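SOXX (Paracoccus pantotrophus, PDB 2C1D) probably transfers electrons in bacterial sulfur oxidation, as the heme c-binding cytochrome subunit of the SoxXA complex. Local coordinates at residues D64-G67 against D68-T71; C1-P5 against K6-Y10. All coordinates share one frame; numbering follows the deposited sequence.

Contact 1: D64-G67 against D68-T71. With HEC (heme c), chain O.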
loop_
_atom_site.group_PDB
_atom_site.type_symbol
_atom_site.label_atom_id
_atom_site.label_comp_id
_atom_site.label_asym_id
_atom_site.label_seq_id
_atom_site.Cartn_x
_atom_site.Cartn_y
_atom_site.Cartn_z
ATOM N N ASP B 64 -16.753 12.004 -19.210
ATOM C CA ASP B 64 -17.429 12.553 -20.375
ATOM C C ASP B 64 -18.896 12.181 -20.272
ATOM O O ASP B 64 -19.247 11.063 -19.862
ATOM C CB ASP B 64 -16.797 12.052 -21.653
ATOM C CG ASP B 64 -15.307 12.239 -21.649
ATOM O OD1 ASP B 64 -14.619 11.371 -21.063
ATOM O OD2 ASP B 64 -14.752 13.239 -22.165
ATOM N N GLY B 65 -19.749 13.160 -20.551
ATOM C CA GLY B 65 -21.188 12.958 -20.500
ATOM C C GLY B 65 -21.807 13.137 -19.124
ATOM O O GLY B 65 -23.013 13.001 -18.990
ATOM N N ALA B 66 -21.034 13.448 -18.085
ATOM C CA ALA B 66 -21.656 13.629 -16.762
ATOM C C ALA B 66 -22.581 14.863 -16.754
ATOM O O ALA B 66 -23.499 14.944 -15.957
ATOM C CB ALA B 66 -20.592 13.715 -15.620
ATOM N N GLY B 67 -22.328 15.807 -17.652
ATOM C CA GLY B 67 -23.188 16.969 -17.831
ATOM C C GLY B 67 -24.596 16.602 -18.303
ATOM O O GLY B 67 -25.529 17.370 -18.078
ATOM N N ASP B 68 -24.725 15.431 -18.938
ATOM C CA ASP B 68 -26.011 14.861 -19.383
ATOM C C ASP B 68 -26.684 13.980 -18.333
ATOM O O ASP B 68 -27.909 13.837 -18.331
ATOM C CB ASP B 68 -25.817 13.935 -20.605
ATOM C CG ASP B 68 -25.265 14.639 -21.839
ATOM O OD1 ASP B 68 -25.828 15.688 -22.264
ATOM O OD2 ASP B 68 -24.283 14.165 -22.485
ATOM N N ARG B 69 -25.884 13.325 -17.491
ATOM C CA ARG B 69 -26.384 12.328 -16.554
ATOM C C ARG B 69 -26.909 12.933 -15.265
ATOM O O ARG B 69 -27.713 12.302 -14.553
ATOM C CB ARG B 69 -25.271 11.330 -16.197
ATOM C CG ARG B 69 -24.657 10.598 -17.389
ATOM C CD ARG B 69 -23.791 9.378 -17.011
ATOM N NE ARG B 69 -22.443 9.761 -16.578
ATOM C CZ ARG B 69 -21.412 9.972 -17.394
ATOM N NH1 ARG B 69 -21.549 9.859 -18.709
ATOM N NH2 ARG B 69 -20.225 10.307 -16.894
ATOM N N TRP B 70 -26.427 14.140 -14.945
ATOM C CA TRP B 70 -26.734 14.787 -13.676
ATOM C C TRP B 70 -27.054 16.261 -13.868
ATOM O O TRP B 70 -26.513 16.915 -14.754
ATOM C CB TRP B 70 -25.537 14.691 -12.720
ATOM C CG TRP B 70 -24.982 13.330 -12.557
ATOM C CD1 TRP B 70 -23.909 12.810 -13.198
ATOM C CD2 TRP B 70 -25.476 12.304 -11.700
ATOM N NE1 TRP B 70 -23.694 11.518 -12.788
ATOM C CE2 TRP B 70 -24.637 11.188 -11.857
ATOM C CE3 TRP B 70 -26.543 12.217 -10.795
ATOM C CZ2 TRP B 70 -24.835 10.002 -11.170
ATOM C CZ3 TRP B 70 -26.735 11.063 -10.100
ATOM C CH2 TRP B 70 -25.884 9.953 -10.293
ATOM N N THR B 71 -27.913 16.787 -13.004
ATOM C CA THR B 71 -28.161 18.226 -12.952
ATOM C C THR B 71 -26.994 18.878 -12.227
ATOM O O THR B 71 -26.269 18.215 -11.479
ATOM C CB THR B 71 -29.430 18.556 -12.153
ATOM O OG1 THR B 71 -29.262 18.144 -10.805
ATOM C CG2 THR B 71 -30.669 17.766 -12.639
HETATM FE FE HEC O . -15.437 10.396 -8.943
HETATM C CHA HEC O . -18.367 8.730 -9.478
HETATM C CHB HEC O . -16.689 13.158 -10.446
HETATM C CHC HEC O . -12.617 12.086 -8.135
HETATM C CHD HEC O . -13.968 7.485 -7.775
HETATM N NA HEC O . -17.222 10.867 -9.782
HETATM C C1A HEC O . -18.273 10.014 -9.948
HETATM C C2A HEC O . -19.289 10.715 -10.701
HETATM C C3A HEC O . -18.830 11.952 -10.980
HETATM C C4A HEC O . -17.509 12.058 -10.387
HETATM C CMA HEC O . -19.494 13.104 -11.756
HETATM C CAA HEC O . -20.635 10.084 -11.061
HETATM C CBA HEC O . -20.478 8.959 -12.075
HETATM C CGA HEC O . -20.450 9.622 -13.400
HETATM O O1A HEC O . -21.509 10.171 -13.772
HETATM O O2A HEC O . -19.396 9.619 -14.080
HETATM N NB HEC O . -14.773 12.232 -9.256
HETATM C C1B HEC O . -15.477 13.266 -9.834
HETATM C C2B HEC O . -14.727 14.500 -9.671
HETATM C C3B HEC O . -13.585 14.206 -9.044
HETATM C C4B HEC O . -13.612 12.781 -8.761
HETATM C CMB HEC O . -15.164 15.862 -10.229
HETATM C CAB HEC O . -12.472 15.222 -8.650
HETATM C CBB HEC O . -12.989 16.265 -7.914
HETATM N NC HEC O . -13.582 9.880 -8.109
HETATM C C1C HEC O . -12.580 10.750 -7.863
HETATM C C2C HEC O . -11.443 9.987 -7.353
HETATM C C3C HEC O . -11.863 8.735 -7.111
HETATM C C4C HEC O . -13.198 8.630 -7.694
HETATM C CMC HEC O . -10.161 10.619 -6.786
HETATM C CAC HEC O . -11.066 7.510 -6.531
HETATM C CBC HEC O . -10.458 7.605 -5.339
HETATM N ND HEC O . -16.072 8.410 -8.641
HETATM C C1D HEC O . -15.284 7.365 -8.179
HETATM C C2D HEC O . -16.070 6.152 -8.185
HETATM C C3D HEC O . -17.448 6.555 -8.724
HETATM C C4D HEC O . -17.341 7.964 -8.986
HETATM C CMD HEC O . -15.632 4.726 -7.750
HETATM C CAD HEC O . -18.702 5.669 -8.977
HETATM C CBD HEC O . -19.562 5.691 -7.714
HETATM C CGD HEC O . -19.836 4.298 -7.185
HETATM O O1D HEC O . -19.198 3.890 -6.156
HETATM O O2D HEC O . -20.699 3.619 -7.822
HETATM O O HOH W 1 -25.633 19.128 -15.774
#

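Contact 2: C1-P5 against K6-Y10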
loop_
_atom_site.group_PDB
_atom_site.type_symbol
_atom_site.label_atom_id
_atom_site.label_comp_id
_atom_site.label_asym_id
_atom_site.label_seq_id
_atom_site.Cartn_x
_atom_site.Cartn_y
_atom_site.Cartn_z
ATOM N N CYS B 1 -20.233 34.361 3.511
ATOM C CA CYS B 1 -20.652 34.044 2.091
ATOM C C CYS B 1 -19.971 32.828 1.361
ATOM O O CYS B 1 -19.426 32.918 0.169
ATOM C CB CYS B 1 -20.586 35.289 1.240
ATOM S SG CYS B 1 -18.953 35.886 1.082
ATOM N N GLU B 2 -20.131 31.722 2.108
ATOM C CA GLU B 2 -19.792 30.336 1.793
ATOM C C GLU B 2 -20.768 29.536 2.656
ATOM O O GLU B 2 -21.000 29.915 3.817
ATOM C CB GLU B 2 -18.384 30.005 2.306
ATOM C CG GLU B 2 -17.963 30.937 3.491
ATOM C CD GLU B 2 -17.657 30.203 4.771
ATOM O OE1 GLU B 2 -16.480 30.171 5.171
ATOM O OE2 GLU B 2 -18.584 29.664 5.403
ATOM N N THR B 3 -21.316 28.432 2.154
ATOM C CA THR B 3 -21.857 27.448 3.096
ATOM C C THR B 3 -20.773 26.435 3.475
ATOM O O THR B 3 -20.132 25.809 2.623
ATOM C CB THR B 3 -23.261 26.834 2.704
ATOM O OG1 THR B 3 -23.273 25.396 2.797
ATOM C CG2 THR B 3 -23.673 27.147 1.331
ATOM N N ALA B 4 -20.539 26.359 4.784
ATOM C CA ALA B 4 -19.460 25.592 5.358
ATOM C C ALA B 4 -19.748 24.104 5.193
ATOM O O ALA B 4 -20.913 23.712 5.008
ATOM C CB ALA B 4 -19.326 25.948 6.797
ATOM N N PRO B 5 -18.706 23.265 5.200
ATOM C CA PRO B 5 -18.896 21.816 5.025
ATOM C C PRO B 5 -20.018 21.206 5.883
ATOM O O PRO B 5 -20.850 20.511 5.328
ATOM C CB PRO B 5 -17.521 21.250 5.401
ATOM C CG PRO B 5 -16.578 22.309 4.900
ATOM C CD PRO B 5 -17.268 23.606 5.309
ATOM N N LYS B 6 -20.075 21.508 7.173
ATOM C CA LYS B 6 -21.070 20.890 8.060
ATOM C C LYS B 6 -22.485 21.463 7.880
ATOM O O LYS B 6 -23.450 20.868 8.360
ATOM C CB LYS B 6 -20.691 21.025 9.534
ATOM C CG LYS B 6 -19.227 20.745 9.895
ATOM C CD LYS B 6 -19.021 19.426 10.585
ATOM C CE LYS B 6 -19.424 19.466 12.038
ATOM N NZ LYS B 6 -19.937 18.118 12.430
ATOM N N GLU B 7 -22.603 22.609 7.209
ATOM C CA GLU B 7 -23.899 23.250 6.948
ATOM C C GLU B 7 -24.536 22.838 5.623
ATOM O O GLU B 7 -25.679 23.199 5.360
ATOM C CB GLU B 7 -23.749 24.782 6.937
ATOM C CG GLU B 7 -23.088 25.368 8.171
ATOM C CD GLU B 7 -22.719 26.841 8.016
ATOM O OE1 GLU B 7 -22.497 27.480 9.067
ATOM O OE2 GLU B 7 -22.637 27.364 6.857
ATOM N N VAL B 8 -23.806 22.112 4.776
ATOM C CA VAL B 8 -24.342 21.684 3.485
ATOM C C VAL B 8 -25.559 20.773 3.690
ATOM O O VAL B 8 -25.570 19.929 4.591
ATOM C CB VAL B 8 -23.265 20.974 2.611
ATOM C CG1 VAL B 8 -23.859 20.442 1.316
ATOM C CG2 VAL B 8 -22.114 21.935 2.286
ATOM N N VAL B 9 -26.583 20.988 2.856
ATOM C CA VAL B 9 -27.834 20.231 2.875
ATOM C C VAL B 9 -27.910 19.370 1.629
ATOM O O VAL B 9 -28.031 19.870 0.500
ATOM C CB VAL B 9 -29.092 21.147 2.929
ATOM C CG1 VAL B 9 -30.381 20.294 3.052
ATOM C CG2 VAL B 9 -28.997 22.136 4.076
ATOM N N TYR B 10 -27.790 18.067 1.850
ATOM C CA TYR B 10 -27.934 17.075 0.806
ATOM C C TYR B 10 -29.340 16.473 0.861
ATOM O O TYR B 10 -29.797 16.042 1.915
ATOM C CB TYR B 10 -26.903 15.951 0.977
ATOM C CG TYR B 10 -25.445 16.382 0.959
ATOM C CD1 TYR B 10 -24.826 16.849 2.114
ATOM C CD2 TYR B 10 -24.674 16.262 -0.195
ATOM C CE1 TYR B 10 -23.510 17.212 2.117
ATOM C CE2 TYR B 10 -23.331 16.635 -0.200
ATOM C CZ TYR B 10 -22.764 17.109 0.955
ATOM O OH TYR B 10 -21.445 17.484 0.970
HETATM O O HOH W 2 -20.279 18.746 3.153
HETATM O O HOH W 3 -23.217 18.793 5.458
#

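Contact 1: D64-G67 against D68-T71
R69 turns back over the start of its own short helix, 66-69, and its guanidinium joins the backbone of D64 to a heme propionate. Its CB lies beside the carbonyl oxygens of G65 and A66, and CG packs on G65 O at 3.3 Å. The chain bends at chi3 (-80°), which swings the far end round to the heme. CD runs past propionate oxygen O1A, and NE donates to that atom almost straight (3.0 Å, 166°). Beyond CZ the two amino groups divide their work: NH1 binds D64 O at 2.8 Å, in the carbonyl plane on a lone pair, while NH2 reaches propionate O2A at 3.0 Å and adds a weak bond to D64 O. The guanidinium is thus gripped along its edge from two directions, with G65 C and A66 N over one face. Glycine suits position 65, the N-cap: its phi is positive, in the left-handed region, where a beta carbon would press on the carbonyl oxygen of D64 and also lie 2.9 Å from R69 NH1. The small A66 leaves room for NH2, which its CB meets at 3.7 Å. G65 O takes both D68 N and R69 N, and A66 O takes W70 N at 3.2 Å. W70 turns its indole edge to the same propionate, NE1 meeting O1A in the ring plane at 2.7 Å (168°), while its ring packs on L75 and I78 of helix 72-81. A phenylalanine here would probably leave O1A with R69 NE as its one remaining donor from this stretch, and the propionate freer to turn. Three side-chain N-H groups directed at one carboxylate probably favour its ionised form and limit its rotation.

Contact 2: C1-P5 against K6-Y10
E7 folds its carboxylate back to the backbone of A4, where A4 N donates to OE2 at 3.1 Å, nearly straight (163°). The donor comes from above the carboxylate plane. In the reverse direction E7 N donates to A4 O at 3.0 Å, from above the carbonyl plane, so one side-chain bond and one main-chain bond join the same two residues and close the turn. E7 can do this because its CG stands beside its own backbone N (chi1 -53°) and the chain then runs extended (chi2 169°), a length that glutamate offers. Alanine suits position 4 because its single methyl accommodates the carboxylate, CB meeting OE2 at 3.6 Å. E2, a second acid, stays nearby without a charge contact, and its proximity would be expected to disfavour two full negative charges slightly.

Around this pair lies a second shell. P5 suits the second place of the turn: its ring fixes phi, and its nitrogen has no hydrogen to place. Its carbonyl takes a weak bond from V8 N at 3.4 Å, while two waters also donate to P5 O, one linking it to V8 O and the other to Y10 OH. V8 sends CG2 against T3 OG1 at 3.7 Å, the two side chains crossing at about a right angle. Farther out, P5 packs on Y95 and V97, K6 forms a salt bridge with D98, and Y10 reaches A80 and N81 of helix 72-81.

The whole is a single 3-10 turn with proline at its second position, in which the carboxylate of E7, the fourth residue, returns to the N-H of A4, the first. A full capping box it is not, since alanine lacks the reciprocal side-chain acceptor, and it lies away from the heme in the loop preceding helix 26-33.

Overall arrangement
From the N terminus the chain first makes contact 2, a tight turn within residues 1-10 that ends before helix 26-33 begins. Helix 26-33 and the heme-attaching residues C41, C44 and H45 follow, and only then does contact 1 form, at helix 66-69 and the bend into helix 72-81. The two are in series, so neither encloses nor crosses the other; the centres of contact 1 and contact 2 are about 23 Å apart, and the nearest atoms of contact 1 and contact 2 about 11 Å. Both stretches nevertheless reach helix 72-81: contact 1 through W70 on L75 and I78, the end of the 6-10 segment through Y10 on A80 and N81. One thus joins that helix to the heme edge, the other to the N-terminal loop.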